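Methyl-accepting chemotaxis sensory transducer (Anaeromyxobacter dehalogenans, PDB 4K08) probably senses small-molecule signals in the periplasm through its single Cache (PAS-like) domain and passes them on to the chemotaxis signalling pathway. Local coordinates at residues Ala9-Leu14 against Leu50-Ser55; Glu23-Arg28 against Arg41-Ala46; Leu63-Val68 against Glu95-Val100. All blocks are in the same frame, centred on the assembly; numbering follows the deposited sequence.

From the N terminus the chain runs along the long helix 5-30, turns back through helix 36-49 and enters the loop that leads to strand 59-62. Contact 1 closes this excursion by bringing Leu50-Ser55 back against Ala9-Leu14. Contact 2, Glu23-Arg28 against Arg41-Ala46, is nested inside it and closes the hairpin of the two helices; both contacts use helix 5-30. Contact 3 opens later in the chain, in series with the others, and joins the turn beyond strand 59-62 to helix 92-103. It lies across the chain's centre from contact 1 but touches contact 2, where Leu44 packs on Val68.

Contact 1: residues Ala9-Leu14 against Leu50-Ser55; sequences AKVRAL and LRYDGS
Lys10 and Asp53 reach across the contact to each other and close a salt bridge, with NZ of Lys10 2.7 Å from OD1 of Asp53 on that oxygen's syn lone pair. A second, weak bond from Lys10 NZ to Asp53 OD2 at 3.1 Å makes the grip two-pronged but uneven. The lysine reaches this far because its chain is extended, with CG anti to the backbone N (chi1 -179°). Both residues are exposed, so the ion pair sits at the solvent side of the contact. Inward from it, Leu14 lies over one face of the Tyr52 ring: its CG stands 3.6 Å from the ring centroid, only 11° off the normal, a CH-pi contact. CD1 of Leu14 continues toward the ring's root, 3.7 Å from Tyr52 CG, while Leu14 CB rests over the CE1 and CZ side. The leucine thus runs back along the ring, antiparallel to the tyrosine side chain. Deeper still, Val11 stands roughly perpendicular to the tyrosine, its CG2 3.7 Å from Tyr52 OH. That hydroxyl is hydrogen-bonded to Ser139 on strand 135-142, which ties the far end of the ring to the sheet, and Phe58 meets the same ring with its plane at about 45°. The long N-terminal helix packing along the antiparallel sheet, here with the loop before strand 59-62 joined to it, is consistent with a single Cache (PAS-like) sensor domain.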
ATOM      1  N   ALA A   9       9.145   9.042  -8.416  1.00 44.10           N
ATOM      2  CA  ALA A   9       8.423   8.759  -9.650  1.00 45.20           C
ATOM      3  C   ALA A   9       8.386   7.259  -9.920  1.00 41.62           C
ATOM      4  O   ALA A   9       7.406   6.751 -10.435  1.00 43.42           O
ATOM      5  CB  ALA A   9       9.058   9.493 -10.839  1.00 49.70           C
ATOM      6  N   LYS A  10       9.442   6.543  -9.585  1.00 40.88           N
ATOM      7  CA  LYS A  10       9.419   5.109  -9.826  1.00 41.67           C
ATOM      8  C   LYS A  10       8.479   4.376  -8.866  1.00 35.07           C
ATOM      9  O   LYS A  10       7.805   3.447  -9.270  1.00 37.10           O
ATOM     10  CB  LYS A  10      10.815   4.486  -9.753  1.00 45.69           C
ATOM     11  CG  LYS A  10      10.766   2.982 -10.043  1.00 41.64           C
ATOM     12  CD  LYS A  10      12.050   2.464 -10.582  1.00 46.45           C
ATOM     13  CE  LYS A  10      11.948   0.984 -10.908  1.00 44.39           C
ATOM     14  NZ  LYS A  10      13.334   0.444 -11.132  1.00 47.66           N
ATOM     15  N   VAL A  11       8.459   4.781  -7.600  1.00 35.91           N
ATOM     16  CA  VAL A  11       7.523   4.230  -6.621  1.00 34.95           C
ATOM     17  C   VAL A  11       6.087   4.541  -7.079  1.00 38.59           C
ATOM     18  O   VAL A  11       5.221   3.654  -7.128  1.00 31.50           O
ATOM     19  CB  VAL A  11       7.797   4.790  -5.217  1.00 34.02           C
ATOM     20  CG1 VAL A  11       6.655   4.474  -4.260  1.00 34.32           C
ATOM     21  CG2 VAL A  11       9.130   4.209  -4.668  1.00 32.56           C
ATOM     22  N   ARG A  12       5.864   5.792  -7.468  1.00 47.20           N
ATOM     23  CA  ARG A  12       4.556   6.205  -7.926  1.00 50.32           C
ATOM     24  C   ARG A  12       4.182   5.331  -9.093  1.00 47.23           C
ATOM     25  O   ARG A  12       3.062   4.859  -9.177  1.00 49.49           O
ATOM     26  CB  ARG A  12       4.523   7.696  -8.350  1.00 53.79           C
ATOM     27  CG  ARG A  12       3.149   8.160  -8.903  1.00 57.50           C
ATOM     28  CD  ARG A  12       3.196   9.622  -9.465  1.00 58.32           C
ATOM     29  NE  ARG A  12       4.370  10.331  -8.938  1.00 60.07           N
ATOM     30  CZ  ARG A  12       5.238  11.063  -9.659  1.00 63.61           C
ATOM     31  NH1 ARG A  12       5.079  11.234 -10.976  1.00 64.65           N
ATOM     32  NH2 ARG A  12       6.277  11.638  -9.047  1.00 63.76           N
ATOM     33  N   ALA A  13       5.128   5.101  -9.989  1.00 40.93           N
ATOM     34  CA  ALA A  13       4.854   4.303 -11.180  1.00 44.43           C
ATOM     35  C   ALA A  13       4.564   2.822 -10.853  1.00 44.23           C
ATOM     36  O   ALA A  13       3.744   2.181 -11.533  1.00 44.63           O
ATOM     37  CB  ALA A  13       6.008   4.411 -12.154  1.00 44.65           C
ATOM     38  N   LEU A  14       5.244   2.261  -9.851  1.00 38.48           N
ATOM     39  CA  LEU A  14       4.987   0.856  -9.480  1.00 33.36           C
ATOM     40  C   LEU A  14       3.650   0.745  -8.741  1.00 31.62           C
ATOM     41  O   LEU A  14       2.925  -0.257  -8.868  1.00 30.87           O
ATOM     42  CB  LEU A  14       6.143   0.262  -8.638  1.00 28.54           C
ATOM     43  CG  LEU A  14       7.308  -0.390  -9.435  1.00 30.55           C
ATOM     44  CD1 LEU A  14       6.924  -1.823  -9.896  1.00 31.56           C
ATOM     45  CD2 LEU A  14       7.751   0.438 -10.655  1.00 31.86           C
ATOM     46  N   LEU A  50       4.476 -10.309  -5.493  1.00 19.40           N
ATOM     47  CA  LEU A  50       5.321  -9.365  -6.245  1.00 22.79           C
ATOM     48  C   LEU A  50       6.332  -8.613  -5.354  1.00 21.82           C
ATOM     49  O   LEU A  50       6.012  -8.237  -4.212  1.00 17.88           O
ATOM     50  CB  LEU A  50       4.427  -8.329  -6.971  1.00 20.96           C
ATOM     51  CG  LEU A  50       3.629  -8.897  -8.181  1.00 24.09           C
ATOM     52  CD1 LEU A  50       2.501  -7.928  -8.606  1.00 25.14           C
ATOM     53  CD2 LEU A  50       4.580  -9.249  -9.393  1.00 19.00           C
ATOM     54  N   ARG A  51       7.500  -8.355  -5.917  1.00 20.39           N
ATOM     55  CA  ARG A  51       8.498  -7.443  -5.354  1.00 21.05           C
ATOM     56  C   ARG A  51       9.053  -6.659  -6.534  1.00 24.12           C
ATOM     57  O   ARG A  51       8.927  -7.095  -7.671  1.00 21.44           O
ATOM     58  CB  ARG A  51       9.623  -8.247  -4.668  1.00 19.03           C
ATOM     59  CG  ARG A  51       9.152  -9.061  -3.455  1.00 20.50           C
ATOM     60  CD  ARG A  51       8.630  -8.059  -2.245  1.00 22.45           C
ATOM     61  NE  ARG A  51       8.455  -8.878  -1.049  1.00 18.61           N
ATOM     62  CZ  ARG A  51       7.431  -9.724  -0.895  1.00 23.01           C
ATOM     63  NH1 ARG A  51       6.464  -9.762  -1.833  1.00 19.39           N
ATOM     64  NH2 ARG A  51       7.331 -10.501   0.188  1.00 21.48           N
ATOM     65  N   TYR A  52       9.663  -5.517  -6.297  1.00 23.24           N
ATOM     66  CA  TYR A  52      10.414  -4.869  -7.368  1.00 28.19           C
ATOM     67  C   TYR A  52      11.733  -4.355  -6.827  1.00 29.44           C
ATOM     68  O   TYR A  52      11.884  -4.180  -5.582  1.00 22.98           O
ATOM     69  CB  TYR A  52       9.641  -3.714  -8.031  1.00 25.70           C
ATOM     70  CG  TYR A  52       9.211  -2.558  -7.124  1.00 27.26           C
ATOM     71  CD1 TYR A  52       8.051  -2.648  -6.338  1.00 25.29           C
ATOM     72  CD2 TYR A  52       9.957  -1.378  -7.060  1.00 28.15           C
ATOM     73  CE1 TYR A  52       7.626  -1.556  -5.504  1.00 27.38           C
ATOM     74  CE2 TYR A  52       9.564  -0.315  -6.235  1.00 28.67           C
ATOM     75  CZ  TYR A  52       8.402  -0.413  -5.462  1.00 27.56           C
ATOM     76  OH  TYR A  52       8.038   0.638  -4.656  1.00 29.42           O
ATOM     77  N   ASP A  53      12.669  -4.116  -7.754  1.00 27.72           N
ATOM     78  CA  ASP A  53      13.986  -3.530  -7.417  1.00 31.04           C
ATOM     79  C   ASP A  53      14.551  -4.309  -6.259  1.00 29.73           C
ATOM     80  O   ASP A  53      15.080  -3.707  -5.308  1.00 28.10           O
ATOM     81  CB  ASP A  53      13.907  -2.024  -7.032  1.00 31.27           C
ATOM     82  CG  ASP A  53      13.512  -1.118  -8.223  1.00 37.44           C
ATOM     83  OD1 ASP A  53      13.539  -1.576  -9.376  1.00 36.20           O
ATOM     84  OD2 ASP A  53      13.129   0.054  -8.034  1.00 40.60           O
ATOM     85  N   GLY A  54      14.395  -5.633  -6.307  1.00 27.36           N
ATOM     86  CA  GLY A  54      14.870  -6.509  -5.235  1.00 27.69           C
ATOM     87  C   GLY A  54      13.783  -6.796  -4.180  1.00 28.30           C
ATOM     88  O   GLY A  54      12.933  -7.701  -4.286  1.00 26.67           O
ATOM     89  N   SER A  55      13.749  -5.996  -3.136  1.00 26.20           N
ATOM     90  CA  SER A  55      12.888  -6.368  -2.033  1.00 28.12           C
ATOM     91  C   SER A  55      11.781  -5.318  -1.755  1.00 24.76           C
ATOM     92  O   SER A  55      11.061  -5.429  -0.765  1.00 22.57           O
ATOM     93  CB  SER A  55      13.780  -6.591  -0.799  1.00 33.59           C
ATOM     94  OG  SER A  55      14.228  -5.299  -0.367  1.00 37.53           O
TER

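Contact 2: residues Glu23-Arg28 against Arg41-Ala46; sequences EHQGAR and RAALEA. With ZN (zinc ion), chain B.
Gln25 of helix 5-30 meets Ala42 and Ala43 of helix 36-49, and the small alanines let the backbones come close: the CA atoms of Gln25 and Ala43 are 6.5 Å apart. The more closely packed part is the Ala43 side, where CG of Gln25 is 4.3 Å from CB of Ala43. It is modest, the whole contact burying 103 Å². Ala43 carries it into the interior, touching Leu21 of helix 5-30 and Trp135 of strand 135-142. At the margin, the bend of the glutamine chain at chi2 (-53°) sets its amide beside Ala42, with OE1 3.6 Å from CB of that alanine. The outer side is looser and polar. Arg28, one turn further along the same helix, brings NH1 to 2.8 Å from OE1 of Gln25, but the angle at the hydrogen is only 121° and the bond is weak; NE of Arg28 has a long, weak ion pair with Glu33. On the exposed flank His24 binds a zinc ion through NE2 at 2.1 Å, and a water stands 2.5 Å from the metal. No hydrogen bond links the two segments, so van der Waals contact alone joins them here. The polar groups work along helix 5-30 instead: Arg28 may help, weakly, to hold the Gln25 oxygen beside Ala42, whereas the zinc has His24 as its one ligand from the two segments and does not bridge them.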
ATOM      1  N   GLU A  23      -7.620  -2.772 -10.359  1.00 52.63           N
ATOM      2  CA  GLU A  23      -8.785  -2.394 -11.187  1.00 57.41           C
ATOM      3  C   GLU A  23      -9.148  -3.514 -12.140  1.00 58.58           C
ATOM      4  O   GLU A  23     -10.314  -3.817 -12.309  1.00 59.53           O
ATOM      5  CB  GLU A  23      -8.569  -1.090 -11.970  1.00 60.39           C
ATOM      6  CG  GLU A  23      -8.504   0.146 -11.077  1.00 63.14           C
ATOM      7  CD  GLU A  23      -8.845   1.454 -11.798  1.00 69.31           C
ATOM      8  OE1 GLU A  23      -8.863   1.462 -13.054  1.00 76.41           O
ATOM      9  OE2 GLU A  23      -9.099   2.470 -11.097  1.00 67.77           O
ATOM     10  N   HIS A  24      -8.142  -4.158 -12.731  1.00 49.54           N
ATOM     11  CA  HIS A  24      -8.380  -5.248 -13.685  1.00 50.06           C
ATOM     12  C   HIS A  24      -9.209  -6.374 -13.086  1.00 49.28           C
ATOM     13  O   HIS A  24     -10.133  -6.886 -13.734  1.00 47.70           O
ATOM     14  CB  HIS A  24      -7.057  -5.835 -14.210  1.00 51.33           C
ATOM     15  CG  HIS A  24      -7.231  -6.712 -15.411  1.00 53.68           C
ATOM     16  ND1 HIS A  24      -7.811  -6.261 -16.583  1.00 59.06           N
ATOM     17  CD2 HIS A  24      -6.933  -8.020 -15.613  1.00 51.03           C
ATOM     18  CE1 HIS A  24      -7.841  -7.246 -17.461  1.00 63.12           C
ATOM     19  NE2 HIS A  24      -7.324  -8.328 -16.897  1.00 58.10           N
ATOM     20  N   GLN A  25      -8.875  -6.768 -11.852  1.00 50.13           N
ATOM     21  CA  GLN A  25      -9.632  -7.814 -11.155  1.00 49.39           C
ATOM     22  C   GLN A  25     -11.056  -7.336 -10.810  1.00 48.61           C
ATOM     23  O   GLN A  25     -12.029  -8.079 -11.003  1.00 47.56           O
ATOM     24  CB  GLN A  25      -8.887  -8.299  -9.895  1.00 44.52           C
ATOM     25  CG  GLN A  25      -7.610  -9.061 -10.198  1.00 42.80           C
ATOM     26  CD  GLN A  25      -7.858 -10.223 -11.176  1.00 52.28           C
ATOM     27  OE1 GLN A  25      -8.814 -10.997 -11.030  1.00 52.90           O
ATOM     28  NE2 GLN A  25      -7.009 -10.328 -12.189  1.00 56.55           N
ATOM     29  N   GLY A  26     -11.171  -6.098 -10.326  1.00 41.51           N
ATOM     30  CA  GLY A  26     -12.466  -5.507  -9.993  1.00 44.10           C
ATOM     31  C   GLY A  26     -13.420  -5.473 -11.183  1.00 49.03           C
ATOM     32  O   GLY A  26     -14.625  -5.726 -11.032  1.00 50.22           O
ATOM     33  N   ALA A  27     -12.884  -5.129 -12.354  1.00 51.16           N
ATOM     34  CA  ALA A  27     -13.638  -5.093 -13.601  1.00 55.21           C
ATOM     35  C   ALA A  27     -14.207  -6.475 -13.939  1.00 57.37           C
ATOM     36  O   ALA A  27     -15.352  -6.598 -14.382  1.00 60.37           O
ATOM     37  CB  ALA A  27     -12.747  -4.602 -14.730  1.00 54.90           C
ATOM     38  N   ARG A  28     -13.414  -7.519 -13.735  1.00 56.48           N
ATOM     39  CA  ARG A  28     -13.878  -8.869 -14.000  1.00 59.17           C
ATOM     40  C   ARG A  28     -15.026  -9.230 -13.052  1.00 59.52           C
ATOM     41  O   ARG A  28     -16.041  -9.833 -13.464  1.00 61.79           O
ATOM     42  CB  ARG A  28     -12.717  -9.858 -13.889  1.00 60.75           C
ATOM     43  CG  ARG A  28     -11.636  -9.657 -14.961  1.00 61.94           C
ATOM     44  CD  ARG A  28     -10.491 -10.617 -14.732  1.00 65.08           C
ATOM     45  NE  ARG A  28     -10.942 -12.002 -14.767  1.00 70.08           N
ATOM     46  CZ  ARG A  28     -10.512 -12.970 -13.963  1.00 70.07           C
ATOM     47  NH1 ARG A  28      -9.595 -12.721 -13.026  1.00 70.51           N
ATOM     48  NH2 ARG A  28     -11.004 -14.199 -14.098  1.00 69.50           N
ATOM     49  N   ARG A  41      -9.237 -11.912  -3.804  1.00 30.87           N
ATOM     50  CA  ARG A  41      -8.196 -12.894  -3.535  1.00 33.12           C
ATOM     51  C   ARG A  41      -7.118 -12.960  -4.643  1.00 31.55           C
ATOM     52  O   ARG A  41      -5.910 -13.075  -4.344  1.00 28.30           O
ATOM     53  CB  ARG A  41      -8.796 -14.276  -3.206  1.00 34.98           C
ATOM     54  CG  ARG A  41      -9.533 -14.221  -1.873  1.00 37.20           C
ATOM     55  CD  ARG A  41      -9.873 -15.574  -1.349  1.00 44.05           C
ATOM     56  NE  ARG A  41     -11.025 -16.131  -2.057  1.00 47.39           N
ATOM     57  CZ  ARG A  41     -10.965 -17.039  -3.044  1.00 47.17           C
ATOM     58  NH1 ARG A  41      -9.788 -17.512  -3.449  1.00 39.69           N
ATOM     59  NH2 ARG A  41     -12.098 -17.489  -3.620  1.00 46.46           N
ATOM     60  N   ALA A  42      -7.526 -12.855  -5.898  1.00 28.81           N
ATOM     61  CA  ALA A  42      -6.576 -12.874  -7.017  1.00 27.58           C
ATOM     62  C   ALA A  42      -5.637 -11.614  -6.969  1.00 30.24           C
ATOM     63  O   ALA A  42      -4.416 -11.728  -7.160  1.00 29.44           O
ATOM     64  CB  ALA A  42      -7.347 -12.962  -8.397  1.00 33.05           C
ATOM     65  N   ALA A  43      -6.199 -10.449  -6.650  1.00 26.95           N
ATOM     66  CA  ALA A  43      -5.402  -9.231  -6.494  1.00 28.61           C
ATOM     67  C   ALA A  43      -4.392  -9.361  -5.361  1.00 29.96           C
ATOM     68  O   ALA A  43      -3.187  -9.024  -5.543  1.00 26.75           O
ATOM     69  CB  ALA A  43      -6.293  -8.043  -6.246  1.00 28.57           C
ATOM     70  N   LEU A  44      -4.851  -9.868  -4.210  1.00 31.28           N
ATOM     71  CA  LEU A  44      -3.957 -10.059  -3.048  1.00 30.10           C
ATOM     72  C   LEU A  44      -2.871 -11.100  -3.281  1.00 29.84           C
ATOM     73  O   LEU A  44      -1.776 -10.958  -2.775  1.00 26.63           O
ATOM     74  CB  LEU A  44      -4.726 -10.470  -1.784  1.00 27.22           C
ATOM     75  CG  LEU A  44      -5.679  -9.396  -1.254  1.00 28.77           C
ATOM     76  CD1 LEU A  44      -6.403  -9.904  -0.002  1.00 28.21           C
ATOM     77  CD2 LEU A  44      -4.937  -8.040  -0.994  1.00 26.92           C
ATOM     78  N   GLU A  45      -3.204 -12.186  -3.972  1.00 25.96           N
ATOM     79  CA  GLU A  45      -2.210 -13.191  -4.321  1.00 27.67           C
ATOM     80  C   GLU A  45      -1.078 -12.568  -5.172  1.00 27.20           C
ATOM     81  O   GLU A  45       0.104 -12.799  -4.899  1.00 29.55           O
ATOM     82  CB  GLU A  45      -2.875 -14.342  -5.085  1.00 30.30           C
ATOM     83  CG  GLU A  45      -1.917 -15.321  -5.702  1.00 28.67           C
ATOM     84  CD  GLU A  45      -2.651 -16.388  -6.521  1.00 38.32           C
ATOM     85  OE1 GLU A  45      -3.525 -16.052  -7.379  1.00 41.21           O
ATOM     86  OE2 GLU A  45      -2.352 -17.571  -6.297  1.00 36.06           O
ATOM     87  N   ALA A  46      -1.434 -11.739  -6.148  1.00 26.59           N
ATOM     88  CA  ALA A  46      -0.443 -11.070  -6.983  1.00 26.55           C
ATOM     89  C   ALA A  46       0.351 -10.045  -6.115  1.00 25.63           C
ATOM     90  O   ALA A  46       1.580 -10.053  -6.110  1.00 23.92           O
ATOM     91  CB  ALA A  46      -1.112 -10.393  -8.182  1.00 26.95           C
TER
HETATM   92 ZN    ZN B 200      -6.552  -9.579 -18.345  1.00 55.21          ZN
HETATM   93  O   HOH W   1      -8.786  -9.981 -19.258  1.00 40.50           O

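Contact 3: residues Leu63-Val68 against Glu95-Val100; sequences LEPRMV and EFVRTV
Val97 spreads its two methyl groups toward the turn at Leu63-Pro65: with CG1 anti to the backbone N (chi1 164°), CG2 is left beside that nitrogen, and CG1 meets Leu63 while CG2 meets Pro65. Leu63 answers with CG anti to its carbonyl carbon (chi1 -61°); chi2 near 180° sends CD1 onward, anti to CA, and leaves CD2 as the branch turned to the helix, although the CB bond itself does not point there. CD2 of Leu63 then lies 4.1 Å from Val97 CG1 and 4.3 Å from CG2 of Val100, one turn along. The other branch of the valine, CG2, presses on the ring of Pro65 at CB, 3.7 Å away. Between these two apolar touches the carbonyl O of Leu63 approaches both methyls of Val97, CG1 to 3.6 Å and CG2 to 3.9 Å; no hydrogen bond crosses the contact. The peptide before Pro65 is cis, a kink in the turn that carries this proline. Away from the helix, Arg66 grips Glu64 side-on with two nitrogens, NE to OE1 at 2.7 Å and NH2 to OE2 at 2.9 Å, so the turn is braced by a salt bridge between its own residues. Arg66 NH1 also donates to the carbonyl of Gly78. On the helix, Thr99 OG1 also bonds Glu95 O. The packing fastens the link between strands 59-62 and 67-69 to helix 92-103: Phe93 also touches Pro65, Phe96 turns to Trp59 and Tyr110, and Val100 reaches Val127 and Gln129 of strand 120-130.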
ATOM      1  N   LEU A  63     -10.244   1.209   4.842  1.00 34.90           N
ATOM      2  CA  LEU A  63     -10.490   2.588   5.262  1.00 37.50           C
ATOM      3  C   LEU A  63     -10.743   2.762   6.755  1.00 38.19           C
ATOM      4  O   LEU A  63     -10.769   3.886   7.243  1.00 39.51           O
ATOM      5  CB  LEU A  63     -11.648   3.190   4.431  1.00 41.73           C
ATOM      6  CG  LEU A  63     -11.328   3.224   2.919  1.00 41.54           C
ATOM      7  CD1 LEU A  63     -12.535   3.736   2.145  1.00 46.06           C
ATOM      8  CD2 LEU A  63     -10.085   4.058   2.605  1.00 39.22           C
ATOM      9  N   GLU A  64     -10.896   1.662   7.489  1.00 38.69           N
ATOM     10  CA  GLU A  64     -11.108   1.736   8.933  1.00 39.86           C
ATOM     11  C   GLU A  64     -10.088   2.647   9.682  1.00 40.60           C
ATOM     12  O   GLU A  64     -10.516   3.480  10.470  1.00 40.18           O
ATOM     13  CB  GLU A  64     -11.189   0.326   9.554  1.00 41.63           C
ATOM     14  CG  GLU A  64     -11.659   0.310  11.028  1.00 41.76           C
ATOM     15  CD  GLU A  64     -11.846  -1.104  11.585  1.00 42.03           C
ATOM     16  OE1 GLU A  64     -11.927  -2.081  10.783  1.00 39.03           O
ATOM     17  OE2 GLU A  64     -11.888  -1.243  12.826  1.00 40.93           O
ATOM     18  N   PRO A  65      -8.751   2.521   9.437  1.00 35.63           N
ATOM     19  CA  PRO A  65      -7.976   1.569   8.605  1.00 33.17           C
ATOM     20  C   PRO A  65      -7.691   0.277   9.328  1.00 32.33           C
ATOM     21  O   PRO A  65      -7.428   0.271  10.519  1.00 32.84           O
ATOM     22  CB  PRO A  65      -6.650   2.294   8.317  1.00 32.39           C
ATOM     23  CG  PRO A  65      -6.422   3.221   9.571  1.00 35.34           C
ATOM     24  CD  PRO A  65      -7.901   3.562  10.070  1.00 35.66           C
ATOM     25  N   ARG A  66      -7.747  -0.827   8.579  1.00 32.81           N
ATOM     26  CA  ARG A  66      -7.444  -2.133   9.093  1.00 31.99           C
ATOM     27  C   ARG A  66      -6.560  -2.833   8.019  1.00 29.86           C
ATOM     28  O   ARG A  66      -6.779  -2.634   6.817  1.00 28.68           O
ATOM     29  CB  ARG A  66      -8.741  -2.927   9.343  1.00 32.48           C
ATOM     30  CG  ARG A  66      -8.569  -4.382   9.908  1.00 31.91           C
ATOM     31  CD  ARG A  66      -9.983  -4.968  10.395  1.00 33.86           C
ATOM     32  NE  ARG A  66     -10.535  -4.212  11.540  1.00 34.47           N
ATOM     33  CZ  ARG A  66     -10.338  -4.543  12.815  1.00 37.19           C
ATOM     34  NH1 ARG A  66      -9.597  -5.605  13.129  1.00 35.98           N
ATOM     35  NH2 ARG A  66     -10.899  -3.830  13.804  1.00 38.55           N
HETATM   36  N   MSE A  67      -5.575  -3.610   8.454  1.00 29.12           N
HETATM   37  CA  MSE A  67      -4.651  -4.216   7.479  1.00 29.08           C
HETATM   38  C   MSE A  67      -5.400  -5.357   6.746  1.00 29.96           C
HETATM   39  O   MSE A  67      -6.011  -6.231   7.389  1.00 30.50           O
HETATM   40  CB  MSE A  67      -3.403  -4.784   8.132  1.00 26.83           C
HETATM   41  CG  MSE A  67      -2.375  -5.248   7.091  1.00 27.70           C
HETATM   42 SE   MSE A  67      -1.614  -3.693   6.120  0.67 25.10          SE
HETATM   43  CE  MSE A  67      -0.405  -2.994   7.453  1.00 27.35           C
ATOM     44  N   VAL A  68      -5.331  -5.325   5.413  1.00 29.95           N
ATOM     45  CA  VAL A  68      -5.840  -6.425   4.568  1.00 27.90           C
ATOM     46  C   VAL A  68      -4.719  -7.433   4.270  1.00 25.59           C
ATOM     47  O   VAL A  68      -4.915  -8.624   4.510  1.00 25.15           O
ATOM     48  CB  VAL A  68      -6.449  -5.907   3.249  1.00 28.46           C
ATOM     49  CG1 VAL A  68      -6.966  -7.085   2.341  1.00 25.87           C
ATOM     50  CG2 VAL A  68      -7.615  -4.950   3.544  1.00 28.86           C
ATOM     51  N   GLU A  95      -3.161   8.594   8.183  0.53 36.94           N
ATOM     52  CA  GLU A  95      -2.773   9.599   7.194  0.53 38.39           C
ATOM     53  C   GLU A  95      -2.921   9.085   5.749  0.53 40.90           C
ATOM     54  O   GLU A  95      -3.258   9.849   4.850  0.53 42.26           O
ATOM     55  CB  GLU A  95      -1.366  10.143   7.475  0.53 38.78           C
ATOM     56  CG  GLU A  95      -1.303  11.067   8.699  0.53 42.72           C
ATOM     57  CD  GLU A  95      -2.213  12.295   8.569  0.53 43.92           C
ATOM     58  OE1 GLU A  95      -1.966  13.103   7.643  0.53 43.76           O
ATOM     59  OE2 GLU A  95      -3.180  12.439   9.367  0.53 42.91           O
ATOM     60  N   PHE A  96      -2.692   7.793   5.520  1.00 38.28           N
ATOM     61  CA  PHE A  96      -2.977   7.209   4.197  1.00 37.96           C
ATOM     62  C   PHE A  96      -4.462   7.371   3.841  1.00 34.41           C
ATOM     63  O   PHE A  96      -4.812   7.724   2.722  1.00 34.95           O
ATOM     64  CB  PHE A  96      -2.681   5.704   4.157  1.00 38.13           C
ATOM     65  CG  PHE A  96      -1.238   5.345   4.403  1.00 34.79           C
ATOM     66  CD1 PHE A  96      -0.225   6.277   4.245  1.00 32.47           C
ATOM     67  CD2 PHE A  96      -0.894   4.034   4.746  1.00 35.07           C
ATOM     68  CE1 PHE A  96       1.103   5.918   4.470  1.00 31.76           C
ATOM     69  CE2 PHE A  96       0.436   3.674   4.983  1.00 29.85           C
ATOM     70  CZ  PHE A  96       1.431   4.614   4.830  1.00 28.00           C
ATOM     71  N   VAL A  97      -5.318   7.029   4.795  1.00 34.33           N
ATOM     72  CA  VAL A  97      -6.761   7.027   4.547  1.00 35.38           C
ATOM     73  C   VAL A  97      -7.231   8.461   4.288  1.00 40.02           C
ATOM     74  O   VAL A  97      -8.017   8.684   3.363  1.00 38.69           O
ATOM     75  CB  VAL A  97      -7.567   6.337   5.704  1.00 37.87           C
ATOM     76  CG1 VAL A  97      -9.132   6.694   5.657  1.00 36.83           C
ATOM     77  CG2 VAL A  97      -7.298   4.851   5.684  1.00 34.14           C
ATOM     78  N   ARG A  98      -6.723   9.427   5.069  1.00 48.47           N
ATOM     79  CA  ARG A  98      -7.070  10.846   4.854  1.00 54.15           C
ATOM     80  C   ARG A  98      -6.603  11.333   3.491  1.00 50.58           C
ATOM     81  O   ARG A  98      -7.312  12.035   2.801  1.00 46.48           O
ATOM     82  CB  ARG A  98      -6.468  11.756   5.933  1.00 57.32           C
ATOM     83  CG  ARG A  98      -7.142  11.672   7.295  1.00 58.88           C
ATOM     84  CD  ARG A  98      -6.739  12.884   8.174  1.00 62.10           C
ATOM     85  NE  ARG A  98      -5.930  12.482   9.322  1.00 61.96           N
ATOM     86  CZ  ARG A  98      -6.385  11.701  10.312  1.00 55.84           C
ATOM     87  NH1 ARG A  98      -5.566  11.356  11.336  1.00 52.85           N
ATOM     88  NH2 ARG A  98      -7.664  11.239  10.267  1.00 50.78           N
ATOM     89  N   THR A  99      -5.403  10.931   3.098  1.00 44.66           N
ATOM     90  CA  THR A  99      -4.833  11.332   1.819  1.00 42.53           C
ATOM     91  C   THR A  99      -5.639  10.789   0.644  1.00 48.79           C
ATOM     92  O   THR A  99      -5.884  11.513  -0.319  1.00 52.42           O
ATOM     93  CB  THR A  99      -3.391  10.788   1.686  1.00 42.82           C
ATOM     94  OG1 THR A  99      -2.607  11.298   2.767  1.00 40.52           O
ATOM     95  CG2 THR A  99      -2.768  11.180   0.345  1.00 43.16           C
ATOM     96  N   VAL A 100      -6.009   9.505   0.668  1.00 43.47           N
ATOM     97  CA  VAL A 100      -6.726   8.974  -0.484  1.00 42.49           C
ATOM     98  C   VAL A 100      -8.193   9.460  -0.418  1.00 46.94           C
ATOM     99  O   VAL A 100      -8.769   9.752  -1.455  1.00 46.12           O
ATOM    100  CB  VAL A 100      -6.698   7.429  -0.646  1.00 38.77           C
ATOM    101  CG1 VAL A 100      -5.187   6.859  -0.629  1.00 38.95           C
ATOM    102  CG2 VAL A 100      -7.575   6.760   0.390  1.00 38.69           C
TER